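Local atomic coordinates of RIM-binding protein, isoform F (Drosophila melanogaster, PDB entry 6Q9M), a protein that probably acts as a scaffold of the presynaptic active zone, coupling the recruitment of synaptic vesicles to their release sites. Residues 44-49 against 73-78; 219-224 against 264-269; 155-160 against 204-209. All coordinates share one frame; numbering follows the deposited sequence.

Interaction 1. Residues 44-49 against 73-78; sequences VYVDGV and HRISVR
Neighbouring strands 39-46 and 73-81 of a fibronectin type III sheet meet through the antiparallel pairs Val44-Val77, Tyr45-Ser76 and Val46-Ile75, the last pair running straight into the type I' turn Val46 to Val49. Tyr45 N reaches Ser76 O at 2.9 Å, and Ser76 N returns to Tyr45 O. At the turn Asp47 takes over, its N bound to Arg74 O while its carboxylate reaches back to two neighbouring residues of strand 73-81. Asp47 OD1 accepts Arg74 N at 2.9 Å; Asp47 OD2 offers its syn lone pair to His73 ND1 at 2.8 Å, with ring and carboxylate nearly coplanar. On one face Val46 CG2 lies beside Ile75 CG1, 4.1 Å away, and Val44 and Ile75 reach Ile26 of strand 23-29. On the other, the Arg78 guanidinium lies flat over one face of the Tyr45 ring, Arg78 CZ 3.9 Å from the ring centroid and the planes 16° apart. With CG anti to the carbonyl carbon (chi1 -65°), the Tyr45 side chain extends to Arg78, and chi2 turns the ring face to it. Arg78 NE also forms a salt bridge with Asp89, which bonds Ser76 OG too. With a serine in place of Tyr45, the guanidinium would probably lose its stacking surface and rest on polar partners such as Asp89. The charge of Arg78 is thus probably balanced by Asp89 while the cation-pi stack covers one guanidinium face.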
ATOM      1  N   VAL A  44     -20.358   3.274   4.564  1.00 48.61           N
ATOM      2  CA  VAL A  44     -19.831   2.560   5.720  1.00 47.34           C
ATOM      3  C   VAL A  44     -19.549   1.127   5.311  1.00 52.36           C
ATOM      4  O   VAL A  44     -20.432   0.438   4.784  1.00 59.89           O
ATOM      5  CB  VAL A  44     -20.805   2.616   6.902  1.00 50.26           C
ATOM      6  CG1 VAL A  44     -20.151   2.015   8.128  1.00 45.04           C
ATOM      7  CG2 VAL A  44     -21.204   4.059   7.157  1.00 57.95           C
ATOM      8  N   TYR A  45     -18.316   0.683   5.535  1.00 53.80           N
ATOM      9  CA  TYR A  45     -17.878  -0.664   5.196  1.00 54.67           C
ATOM     10  C   TYR A  45     -17.519  -1.444   6.450  1.00 56.00           C
ATOM     11  O   TYR A  45     -17.026  -0.881   7.433  1.00 56.17           O
ATOM     12  CB  TYR A  45     -16.669  -0.645   4.276  1.00 52.49           C
ATOM     13  CG  TYR A  45     -16.949  -0.058   2.917  1.00 54.56           C
ATOM     14  CD1 TYR A  45     -17.013   1.317   2.740  1.00 58.98           C
ATOM     15  CD2 TYR A  45     -17.154  -0.875   1.816  1.00 49.50           C
ATOM     16  CE1 TYR A  45     -17.271   1.861   1.512  1.00 61.34           C
ATOM     17  CE2 TYR A  45     -17.412  -0.330   0.578  1.00 58.69           C
ATOM     18  CZ  TYR A  45     -17.466   1.041   0.434  1.00 61.45           C
ATOM     19  OH  TYR A  45     -17.720   1.608  -0.793  1.00 74.67           O
ATOM     20  N   VAL A  46     -17.750  -2.755   6.394  1.00 59.38           N
ATOM     21  CA  VAL A  46     -17.287  -3.683   7.421  1.00 55.44           C
ATOM     22  C   VAL A  46     -16.577  -4.824   6.705  1.00 55.43           C
ATOM     23  O   VAL A  46     -17.171  -5.486   5.844  1.00 63.22           O
ATOM     24  CB  VAL A  46     -18.449  -4.204   8.291  1.00 57.41           C
ATOM     25  CG1 VAL A  46     -17.967  -5.244   9.276  1.00 55.52           C
ATOM     26  CG2 VAL A  46     -19.110  -3.052   9.044  1.00 55.41           C
ATOM     27  N   ASP A  47     -15.307  -5.032   7.041  1.00 53.67           N
ATOM     28  CA  ASP A  47     -14.430  -5.972   6.342  1.00 55.65           C
ATOM     29  C   ASP A  47     -14.601  -5.870   4.830  1.00 62.29           C
ATOM     30  O   ASP A  47     -14.730  -6.869   4.124  1.00 70.81           O
ATOM     31  CB  ASP A  47     -14.650  -7.405   6.816  1.00 59.66           C
ATOM     32  CG  ASP A  47     -14.754  -7.512   8.332  1.00 68.43           C
ATOM     33  OD1 ASP A  47     -14.115  -6.695   9.029  1.00 66.73           O
ATOM     34  OD2 ASP A  47     -15.482  -8.406   8.826  1.00 71.90           O
ATOM     35  N   GLY A  48     -14.630  -4.639   4.329  1.00 62.85           N
ATOM     36  CA  GLY A  48     -14.699  -4.412   2.903  1.00 62.80           C
ATOM     37  C   GLY A  48     -16.082  -4.438   2.281  1.00 66.99           C
ATOM     38  O   GLY A  48     -16.208  -4.100   1.099  1.00 66.56           O
ATOM     39  N   VAL A  49     -17.122  -4.841   3.013  1.00 65.56           N
ATOM     40  CA  VAL A  49     -18.478  -4.929   2.471  1.00 67.27           C
ATOM     41  C   VAL A  49     -19.249  -3.664   2.839  1.00 63.64           C
ATOM     42  O   VAL A  49     -19.269  -3.256   4.008  1.00 60.41           O
ATOM     43  CB  VAL A  49     -19.200  -6.182   2.995  1.00 72.77           C
ATOM     44  CG1 VAL A  49     -20.642  -6.206   2.527  1.00 75.41           C
ATOM     45  CG2 VAL A  49     -18.474  -7.441   2.558  1.00 74.06           C
ATOM     46  N   HIS A  73     -13.137  -7.115  13.581  1.00 61.07           N
ATOM     47  CA  HIS A  73     -13.653  -6.490  12.371  1.00 61.42           C
ATOM     48  C   HIS A  73     -12.897  -5.204  12.077  1.00 63.75           C
ATOM     49  O   HIS A  73     -12.404  -4.535  12.988  1.00 65.26           O
ATOM     50  CB  HIS A  73     -15.149  -6.168  12.494  1.00 54.64           C
ATOM     51  CG  HIS A  73     -16.014  -7.378  12.599  1.00 61.19           C
ATOM     52  ND1 HIS A  73     -16.296  -8.186  11.519  1.00 63.51           N
ATOM     53  CD2 HIS A  73     -16.639  -7.935  13.662  1.00 63.91           C
ATOM     54  CE1 HIS A  73     -17.067  -9.183  11.909  1.00 66.67           C
ATOM     55  NE2 HIS A  73     -17.293  -9.052  13.204  1.00 67.93           N
ATOM     56  N   ARG A  74     -12.853  -4.845  10.796  1.00 60.16           N
ATOM     57  CA  ARG A  74     -12.351  -3.550  10.364  1.00 57.18           C
ATOM     58  C   ARG A  74     -13.521  -2.745   9.829  1.00 58.28           C
ATOM     59  O   ARG A  74     -14.199  -3.179   8.887  1.00 58.72           O
ATOM     60  CB  ARG A  74     -11.277  -3.678   9.291  1.00 49.91           C
ATOM     61  CG  ARG A  74     -10.812  -2.301   8.804  1.00 49.49           C
ATOM     62  CD  ARG A  74      -9.784  -2.369   7.693  1.00 49.04           C
ATOM     63  NE  ARG A  74      -8.527  -2.951   8.149  1.00 51.71           N
ATOM     64  CZ  ARG A  74      -7.602  -2.290   8.852  1.00 54.31           C
ATOM     65  NH1 ARG A  74      -7.790  -1.028   9.202  1.00 55.85           N
ATOM     66  NH2 ARG A  74      -6.488  -2.901   9.212  1.00 52.35           N
ATOM     67  N   ILE A  75     -13.769  -1.592  10.440  1.00 55.24           N
ATOM     68  CA  ILE A  75     -14.810  -0.682   9.987  1.00 47.96           C
ATOM     69  C   ILE A  75     -14.169   0.551   9.390  1.00 46.24           C
ATOM     70  O   ILE A  75     -13.168   1.063   9.913  1.00 57.27           O
ATOM     71  CB  ILE A  75     -15.754  -0.338  11.147  1.00 53.40           C
ATOM     72  CG1 ILE A  75     -16.303  -1.678  11.671  1.00 61.96           C
ATOM     73  CG2 ILE A  75     -16.846   0.662  10.668  1.00 50.64           C
ATOM     74  CD1 ILE A  75     -17.375  -1.577  12.700  1.00 68.29           C
ATOM     75  N   SER A  76     -14.753   1.033   8.306  1.00 41.94           N
ATOM     76  CA  SER A  76     -14.173   2.158   7.599  1.00 51.04           C
ATOM     77  C   SER A  76     -15.303   2.979   6.998  1.00 49.22           C
ATOM     78  O   SER A  76     -16.382   2.449   6.734  1.00 53.49           O
ATOM     79  CB  SER A  76     -13.190   1.660   6.535  1.00 54.54           C
ATOM     80  OG  SER A  76     -13.917   1.148   5.428  1.00 65.49           O
ATOM     81  N   VAL A  77     -15.057   4.273   6.795  1.00 51.13           N
ATOM     82  CA  VAL A  77     -16.042   5.174   6.202  1.00 44.75           C
ATOM     83  C   VAL A  77     -15.405   5.939   5.049  1.00 55.03           C
ATOM     84  O   VAL A  77     -14.280   6.450   5.162  1.00 52.80           O
ATOM     85  CB  VAL A  77     -16.619   6.159   7.245  1.00 42.51           C
ATOM     86  CG1 VAL A  77     -17.706   7.030   6.612  1.00 41.86           C
ATOM     87  CG2 VAL A  77     -17.173   5.409   8.468  1.00 42.14           C
ATOM     88  N   ARG A  78     -16.136   6.029   3.945  1.00 50.82           N
ATOM     89  CA  ARG A  78     -15.655   6.671   2.735  1.00 47.77           C
ATOM     90  C   ARG A  78     -16.543   7.846   2.386  1.00 59.07           C
ATOM     91  O   ARG A  78     -17.776   7.739   2.430  1.00 58.09           O
ATOM     92  CB  ARG A  78     -15.643   5.695   1.563  1.00 45.16           C
ATOM     93  CG  ARG A  78     -14.671   4.555   1.719  1.00 45.04           C
ATOM     94  CD  ARG A  78     -14.452   3.847   0.400  1.00 47.47           C
ATOM     95  NE  ARG A  78     -14.243   2.429   0.636  1.00 61.71           N
ATOM     96  CZ  ARG A  78     -14.058   1.522  -0.314  1.00 68.02           C
ATOM     97  NH1 ARG A  78     -14.047   1.888  -1.592  1.00 72.34           N
ATOM     98  NH2 ARG A  78     -13.880   0.250   0.026  1.00 61.06           N
TER

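Interaction 2. Residues 219-224 against 264-269; sequences AGPQDG and HALIDI
Gly224 O receives Ile269 N at 3.0 Å, almost in line with the carbonyl, and this backbone bond is the one polar link between the loop 219-224 and the segment 264-269. The same oxygen is closely covered by the Ile269 side chain: CG1 lies between the backbone N and the carbonyl carbon (chi1 58°), which brings Ile269 CG1 tightly to 3.1 Å from Gly224 O. Further along, the contact is apolar and light. Leu266 directs its two methyls at the start of the loop, CD1 lying 4.3 Å from Gly220 CA and CD2 4.5 Å from Pro221 CD. Gly220, without a side chain, leaves room for Leu266 CD1. Gly224, for its part, holds a positive phi (76°), a conformation easily reached without a side chain. In the next shell, Gln222 O accepts Thr225 OG1, fastening the loop to the residue that follows it, and Asp268 OD1 accepts Gly270 N where strand 264-268 ends. The loop joins strand 215-219 to strand 225-231 in an antiparallel three-stranded sheet. Strand 225-231 runs between the other two, and Leu266 also rests on its Thr225 and Leu227.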
ATOM      1  N   ALA A 219      10.125 -25.434 -15.202  1.00105.65           N
ATOM      2  CA  ALA A 219      10.326 -26.253 -16.391  1.00104.07           C
ATOM      3  C   ALA A 219       9.399 -25.809 -17.520  1.00 99.16           C
ATOM      4  O   ALA A 219       8.212 -25.552 -17.306  1.00 96.20           O
ATOM      5  CB  ALA A 219      10.083 -27.728 -16.071  1.00 98.72           C
ATOM      6  N   GLY A 220       9.955 -25.725 -18.735  1.00 96.40           N
ATOM      7  CA  GLY A 220       9.189 -25.369 -19.897  1.00 90.55           C
ATOM      8  C   GLY A 220       8.235 -26.475 -20.310  1.00 92.94           C
ATOM      9  O   GLY A 220       8.087 -27.492 -19.619  1.00 91.82           O
ATOM     10  N   PRO A 221       7.550 -26.270 -21.440  1.00 91.64           N
ATOM     11  CA  PRO A 221       6.652 -27.326 -21.948  1.00 93.24           C
ATOM     12  C   PRO A 221       7.316 -28.687 -22.105  1.00 94.02           C
ATOM     13  O   PRO A 221       6.826 -29.674 -21.544  1.00 88.34           O
ATOM     14  CB  PRO A 221       6.181 -26.771 -23.301  1.00 77.03           C
ATOM     15  CG  PRO A 221       6.895 -25.456 -23.501  1.00 87.32           C
ATOM     16  CD  PRO A 221       7.410 -25.007 -22.180  1.00 86.14           C
ATOM     17  N   GLN A 222       8.445 -28.761 -22.807  1.00 94.01           N
ATOM     18  CA  GLN A 222       9.081 -30.034 -23.117  1.00100.35           C
ATOM     19  C   GLN A 222      10.283 -30.270 -22.212  1.00104.13           C
ATOM     20  O   GLN A 222      10.892 -29.337 -21.680  1.00 99.66           O
ATOM     21  CB  GLN A 222       9.539 -30.083 -24.578  1.00 86.12           C
ATOM     22  CG  GLN A 222       8.430 -30.006 -25.594  1.00 83.45           C
ATOM     23  CD  GLN A 222       7.330 -31.025 -25.328  1.00 96.96           C
ATOM     24  OE1 GLN A 222       7.611 -32.195 -25.056  1.00 90.23           O
ATOM     25  NE2 GLN A 222       6.072 -30.582 -25.402  1.00 83.90           N
ATOM     26  N   ASP A 223      10.623 -31.547 -22.059  1.00110.34           N
ATOM     27  CA  ASP A 223      11.724 -31.937 -21.192  1.00113.97           C
ATOM     28  C   ASP A 223      13.032 -31.334 -21.692  1.00109.63           C
ATOM     29  O   ASP A 223      13.237 -31.147 -22.895  1.00106.45           O
ATOM     30  CB  ASP A 223      11.819 -33.459 -21.117  1.00122.43           C
ATOM     31  CG  ASP A 223      10.485 -34.097 -20.784  1.00134.18           C
ATOM     32  OD1 ASP A 223       9.626 -33.382 -20.219  1.00131.30           O
ATOM     33  OD2 ASP A 223      10.291 -35.301 -21.087  1.00142.03           O
ATOM     34  N   GLY A 224      13.911 -31.006 -20.746  1.00106.61           N
ATOM     35  CA  GLY A 224      15.163 -30.361 -21.063  1.00109.26           C
ATOM     36  C   GLY A 224      15.056 -28.893 -21.394  1.00113.79           C
ATOM     37  O   GLY A 224      15.994 -28.333 -21.970  1.00126.09           O
ATOM     38  N   HIS A 264      10.375 -13.041 -20.591  1.00 66.51           N
ATOM     39  CA  HIS A 264      10.668 -14.451 -20.396  1.00 72.54           C
ATOM     40  C   HIS A 264      11.697 -14.920 -21.408  1.00 76.24           C
ATOM     41  O   HIS A 264      11.896 -14.310 -22.462  1.00 76.37           O
ATOM     42  CB  HIS A 264       9.413 -15.310 -20.518  1.00 62.67           C
ATOM     43  CG  HIS A 264       8.940 -15.472 -21.926  1.00 65.78           C
ATOM     44  ND1 HIS A 264       8.213 -14.501 -22.577  1.00 68.37           N
ATOM     45  CD2 HIS A 264       9.089 -16.488 -22.808  1.00 69.12           C
ATOM     46  CE1 HIS A 264       7.928 -14.912 -23.800  1.00 65.61           C
ATOM     47  NE2 HIS A 264       8.445 -16.117 -23.965  1.00 69.35           N
ATOM     48  N   ALA A 265      12.318 -16.046 -21.077  1.00 71.16           N
ATOM     49  CA  ALA A 265      13.221 -16.742 -21.972  1.00 77.20           C
ATOM     50  C   ALA A 265      13.036 -18.227 -21.738  1.00 82.28           C
ATOM     51  O   ALA A 265      12.896 -18.661 -20.591  1.00 83.52           O
ATOM     52  CB  ALA A 265      14.685 -16.337 -21.712  1.00 67.19           C
ATOM     53  N   LEU A 266      13.019 -19.001 -22.825  1.00 90.18           N
ATOM     54  CA  LEU A 266      12.939 -20.462 -22.771  1.00 87.87           C
ATOM     55  C   LEU A 266      14.116 -21.049 -23.540  1.00 94.19           C
ATOM     56  O   LEU A 266      14.198 -20.889 -24.763  1.00 93.67           O
ATOM     57  CB  LEU A 266      11.616 -20.948 -23.346  1.00 80.51           C
ATOM     58  CG  LEU A 266      11.560 -22.375 -23.887  1.00 80.83           C
ATOM     59  CD1 LEU A 266      11.634 -23.322 -22.733  1.00 77.44           C
ATOM     60  CD2 LEU A 266      10.268 -22.574 -24.631  1.00 80.71           C
ATOM     61  N   ILE A 267      15.012 -21.742 -22.842  1.00103.04           N
ATOM     62  CA  ILE A 267      16.234 -22.269 -23.442  1.00115.73           C
ATOM     63  C   ILE A 267      16.184 -23.788 -23.423  1.00122.73           C
ATOM     64  O   ILE A 267      15.551 -24.399 -22.554  1.00128.45           O
ATOM     65  CB  ILE A 267      17.521 -21.757 -22.744  1.00123.89           C
ATOM     66  CG1 ILE A 267      17.600 -22.140 -21.245  1.00130.94           C
ATOM     67  CG2 ILE A 267      17.646 -20.249 -22.896  1.00119.98           C
ATOM     68  CD1 ILE A 267      18.041 -23.583 -20.931  1.00142.07           C
ATOM     69  N   ASP A 268      16.813 -24.398 -24.421  1.00128.39           N
ATOM     70  CA  ASP A 268      17.034 -25.836 -24.419  1.00131.70           C
ATOM     71  C   ASP A 268      18.422 -26.074 -23.844  1.00132.07           C
ATOM     72  O   ASP A 268      19.417 -25.630 -24.423  1.00129.94           O
ATOM     73  CB  ASP A 268      16.912 -26.436 -25.819  1.00135.68           C
ATOM     74  CG  ASP A 268      16.913 -27.956 -25.795  1.00143.04           C
ATOM     75  OD1 ASP A 268      18.005 -28.546 -25.625  1.00150.16           O
ATOM     76  OD2 ASP A 268      15.822 -28.557 -25.925  1.00140.13           O
ATOM     77  N   ILE A 269      18.483 -26.762 -22.699  1.00141.18           N
ATOM     78  CA  ILE A 269      19.761 -27.001 -22.024  1.00149.82           C
ATOM     79  C   ILE A 269      20.775 -27.669 -22.941  1.00161.95           C
ATOM     80  O   ILE A 269      21.982 -27.411 -22.832  1.00168.12           O
ATOM     81  CB  ILE A 269      19.547 -27.828 -20.736  1.00146.28           C
ATOM     82  CG1 ILE A 269      18.861 -29.163 -21.049  1.00145.31           C
ATOM     83  CG2 ILE A 269      18.753 -27.025 -19.715  1.00139.63           C
ATOM     84  CD1 ILE A 269      19.763 -30.377 -20.925  1.00145.99           C
TER

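Interaction 3. Residues 155-160 against 204-209; sequences LAPSTQ and LTKGLP
Ser158 N donates to Leu204 O at 2.9 Å, the single hydrogen bond between the loop 155-160 and the segment 204-209. The donor stands well above the carbonyl plane, 56° out of it, and the N-H meets the oxygen at 145°. Within the loop, Thr159 OG1 donates to Pro157 O at 2.7 Å, bracing the backbone on either side of Ser158, whose phi and psi are left-handed. Thr203, just before 204-209, adds bonds from its OG1 to Ala156 O and Thr159 N. The side-chain hydroxyls of Ser158 and Thr205 face each other but stay 3.7 Å apart between Ser158 OG and Thr205 OG1, too far for a bond; Thr205 OG1 is instead bonded to Asp210. Van der Waals contacts centre on the Pro157 ring. Its CB lies 3.3 Å from Leu204 O, and the Lys206 chain crosses the ring at about a right angle, touching Pro157 CG with its CD at 3.7 Å. Bends at chi2 and chi4 fold the Lys206 chain back, bringing NZ to within 4.2 Å of Ser158 CB. With Ala156 N bound to the hydroxyl of Tyr161, the loop matches the tyrosine corner typical of fibronectin type III domains, here covered by the chain leading toward the third domain.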
ATOM      1  N   LEU A 155      17.633   9.365   0.583  1.00 38.98           N
ATOM      2  CA  LEU A 155      18.179   8.034   0.381  1.00 50.74           C
ATOM      3  C   LEU A 155      19.339   8.079  -0.613  1.00 54.09           C
ATOM      4  O   LEU A 155      19.497   9.027  -1.382  1.00 59.37           O
ATOM      5  CB  LEU A 155      17.095   7.070  -0.115  1.00 52.11           C
ATOM      6  CG  LEU A 155      15.772   7.038   0.666  1.00 52.63           C
ATOM      7  CD1 LEU A 155      14.892   5.898   0.218  1.00 51.78           C
ATOM      8  CD2 LEU A 155      16.018   6.942   2.155  1.00 47.31           C
ATOM      9  N   ALA A 156      20.161   7.072  -0.554  1.00 49.92           N
ATOM     10  CA  ALA A 156      21.270   6.864  -1.467  1.00 55.62           C
ATOM     11  C   ALA A 156      20.868   5.869  -2.555  1.00 52.59           C
ATOM     12  O   ALA A 156      20.010   5.008  -2.327  1.00 47.69           O
ATOM     13  CB  ALA A 156      22.502   6.349  -0.712  1.00 48.21           C
ATOM     14  N   PRO A 157      21.449   5.950  -3.751  1.00 53.93           N
ATOM     15  CA  PRO A 157      21.016   5.054  -4.830  1.00 58.86           C
ATOM     16  C   PRO A 157      21.496   3.632  -4.592  1.00 56.66           C
ATOM     17  O   PRO A 157      22.466   3.385  -3.873  1.00 53.35           O
ATOM     18  CB  PRO A 157      21.665   5.653  -6.087  1.00 62.57           C
ATOM     19  CG  PRO A 157      22.575   6.786  -5.605  1.00 54.25           C
ATOM     20  CD  PRO A 157      22.659   6.708  -4.118  1.00 53.45           C
ATOM     21  N   SER A 158      20.782   2.688  -5.209  1.00 59.83           N
ATOM     22  CA  SER A 158      21.164   1.271  -5.196  1.00 68.08           C
ATOM     23  C   SER A 158      21.395   0.740  -3.779  1.00 65.40           C
ATOM     24  O   SER A 158      22.300  -0.058  -3.533  1.00 77.74           O
ATOM     25  CB  SER A 158      22.402   1.039  -6.065  1.00 68.23           C
ATOM     26  OG  SER A 158      22.375  -0.264  -6.608  1.00 80.22           O
ATOM     27  N   THR A 159      20.555   1.169  -2.840  1.00 55.90           N
ATOM     28  CA  THR A 159      20.744   0.891  -1.425  1.00 58.52           C
ATOM     29  C   THR A 159      19.481   0.280  -0.849  1.00 56.78           C
ATOM     30  O   THR A 159      18.364   0.655  -1.230  1.00 62.01           O
ATOM     31  CB  THR A 159      21.082   2.163  -0.617  1.00 63.11           C
ATOM     32  OG1 THR A 159      22.208   2.830  -1.201  1.00 63.32           O
ATOM     33  CG2 THR A 159      21.390   1.802   0.839  1.00 50.25           C
ATOM     34  N   GLN A 160      19.669  -0.650   0.078  1.00 57.48           N
ATOM     35  CA  GLN A 160      18.566  -1.366   0.689  1.00 62.52           C
ATOM     36  C   GLN A 160      18.066  -0.624   1.912  1.00 62.98           C
ATOM     37  O   GLN A 160      18.854  -0.165   2.739  1.00 62.03           O
ATOM     38  CB  GLN A 160      18.986  -2.772   1.094  1.00 63.34           C
ATOM     39  CG  GLN A 160      18.751  -3.780   0.010  1.00 81.60           C
ATOM     40  CD  GLN A 160      19.905  -4.727  -0.115  1.00 92.83           C
ATOM     41  OE1 GLN A 160      20.889  -4.618   0.616  1.00100.93           O
ATOM     42  NE2 GLN A 160      19.804  -5.662  -1.044  1.00100.17           N
ATOM     43  N   LEU A 204      16.754   2.916  -6.719  1.00 83.19           N
ATOM     44  CA  LEU A 204      17.224   2.722  -8.085  1.00 81.83           C
ATOM     45  C   LEU A 204      18.692   3.137  -8.203  1.00 84.11           C
ATOM     46  O   LEU A 204      19.252   3.813  -7.336  1.00 79.03           O
ATOM     47  CB  LEU A 204      16.364   3.510  -9.071  1.00 72.62           C
ATOM     48  CG  LEU A 204      14.855   3.254  -9.096  1.00 84.47           C
ATOM     49  CD1 LEU A 204      14.227   4.170 -10.107  1.00 82.30           C
ATOM     50  CD2 LEU A 204      14.513   1.795  -9.415  1.00 70.24           C
ATOM     51  N   THR A 205      19.296   2.778  -9.333  1.00 89.97           N
ATOM     52  CA  THR A 205      20.708   3.038  -9.587  1.00 88.41           C
ATOM     53  C   THR A 205      20.869   4.362 -10.319  1.00 83.35           C
ATOM     54  O   THR A 205      20.121   4.668 -11.251  1.00 89.73           O
ATOM     55  CB  THR A 205      21.349   1.906 -10.398  1.00 91.56           C
ATOM     56  OG1 THR A 205      20.916   0.637  -9.883  1.00 95.15           O
ATOM     57  CG2 THR A 205      22.873   1.978 -10.295  1.00 91.86           C
ATOM     58  N   LYS A 206      21.842   5.151  -9.873  1.00 91.41           N
ATOM     59  CA  LYS A 206      22.023   6.510 -10.368  1.00103.33           C
ATOM     60  C   LYS A 206      22.302   6.545 -11.866  1.00110.32           C
ATOM     61  O   LYS A 206      21.502   7.073 -12.647  1.00124.90           O
ATOM     62  CB  LYS A 206      23.159   7.178  -9.596  1.00114.76           C
ATOM     63  CG  LYS A 206      24.434   6.328  -9.559  1.00128.12           C
ATOM     64  CD  LYS A 206      25.111   6.291  -8.195  1.00135.44           C
ATOM     65  CE  LYS A 206      25.905   4.998  -8.034  1.00138.04           C
ATOM     66  NZ  LYS A 206      24.999   3.814  -7.850  1.00133.91           N
ATOM     67  N   GLY A 207      23.441   6.004 -12.289  1.00104.71           N
ATOM     68  CA  GLY A 207      23.851   6.167 -13.673  1.00104.87           C
ATOM     69  C   GLY A 207      23.653   5.009 -14.620  1.00105.22           C
ATOM     70  O   GLY A 207      23.889   5.153 -15.824  1.00114.83           O
ATOM     71  N   LEU A 208      23.268   3.859 -14.098  1.00 96.67           N
ATOM     72  CA  LEU A 208      23.187   2.677 -14.929  1.00 95.54           C
ATOM     73  C   LEU A 208      21.844   1.977 -14.775  1.00 93.94           C
ATOM     74  O   LEU A 208      21.140   2.175 -13.772  1.00 94.67           O
ATOM     75  CB  LEU A 208      24.328   1.720 -14.584  1.00 99.85           C
ATOM     76  CG  LEU A 208      25.636   1.952 -15.340  1.00112.38           C
ATOM     77  CD1 LEU A 208      26.432   3.119 -14.770  1.00124.59           C
ATOM     78  CD2 LEU A 208      26.427   0.700 -15.371  1.00117.26           C
ATOM     79  N   PRO A 209      21.443   1.186 -15.774  1.00 77.68           N
ATOM     80  CA  PRO A 209      20.129   0.542 -15.711  1.00 74.44           C
ATOM     81  C   PRO A 209      19.924  -0.318 -14.477  1.00 72.83           C
ATOM     82  O   PRO A 209      20.860  -0.638 -13.743  1.00 74.13           O
ATOM     83  CB  PRO A 209      20.114  -0.339 -16.961  1.00 74.34           C
ATOM     84  CG  PRO A 209      21.102   0.246 -17.882  1.00 77.69           C
ATOM     85  CD  PRO A 209      21.956   1.245 -17.148  1.00 81.85           C
TER

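Overall arrangement
From the N terminus, the three contacts follow one another in series, and none nests in or crosses another. Interaction 1 comes first, closing the excursion from strand 39-46 to strand 73-81 within the first fibronectin type III domain. Interaction 3 is next: it spans strands 160-167 and 198-202 and ties the loop before the former to the segment after the latter. Interaction 2 closes last, within the immunoglobulin-like third domain. The centres of interactions 1 and 2 are 47 Å apart, and interactions 1 and 3 lie on opposite sides of the chain's centre, so the contacts are spread along an extended array, interaction 3 lying at the junction between its second and third parts.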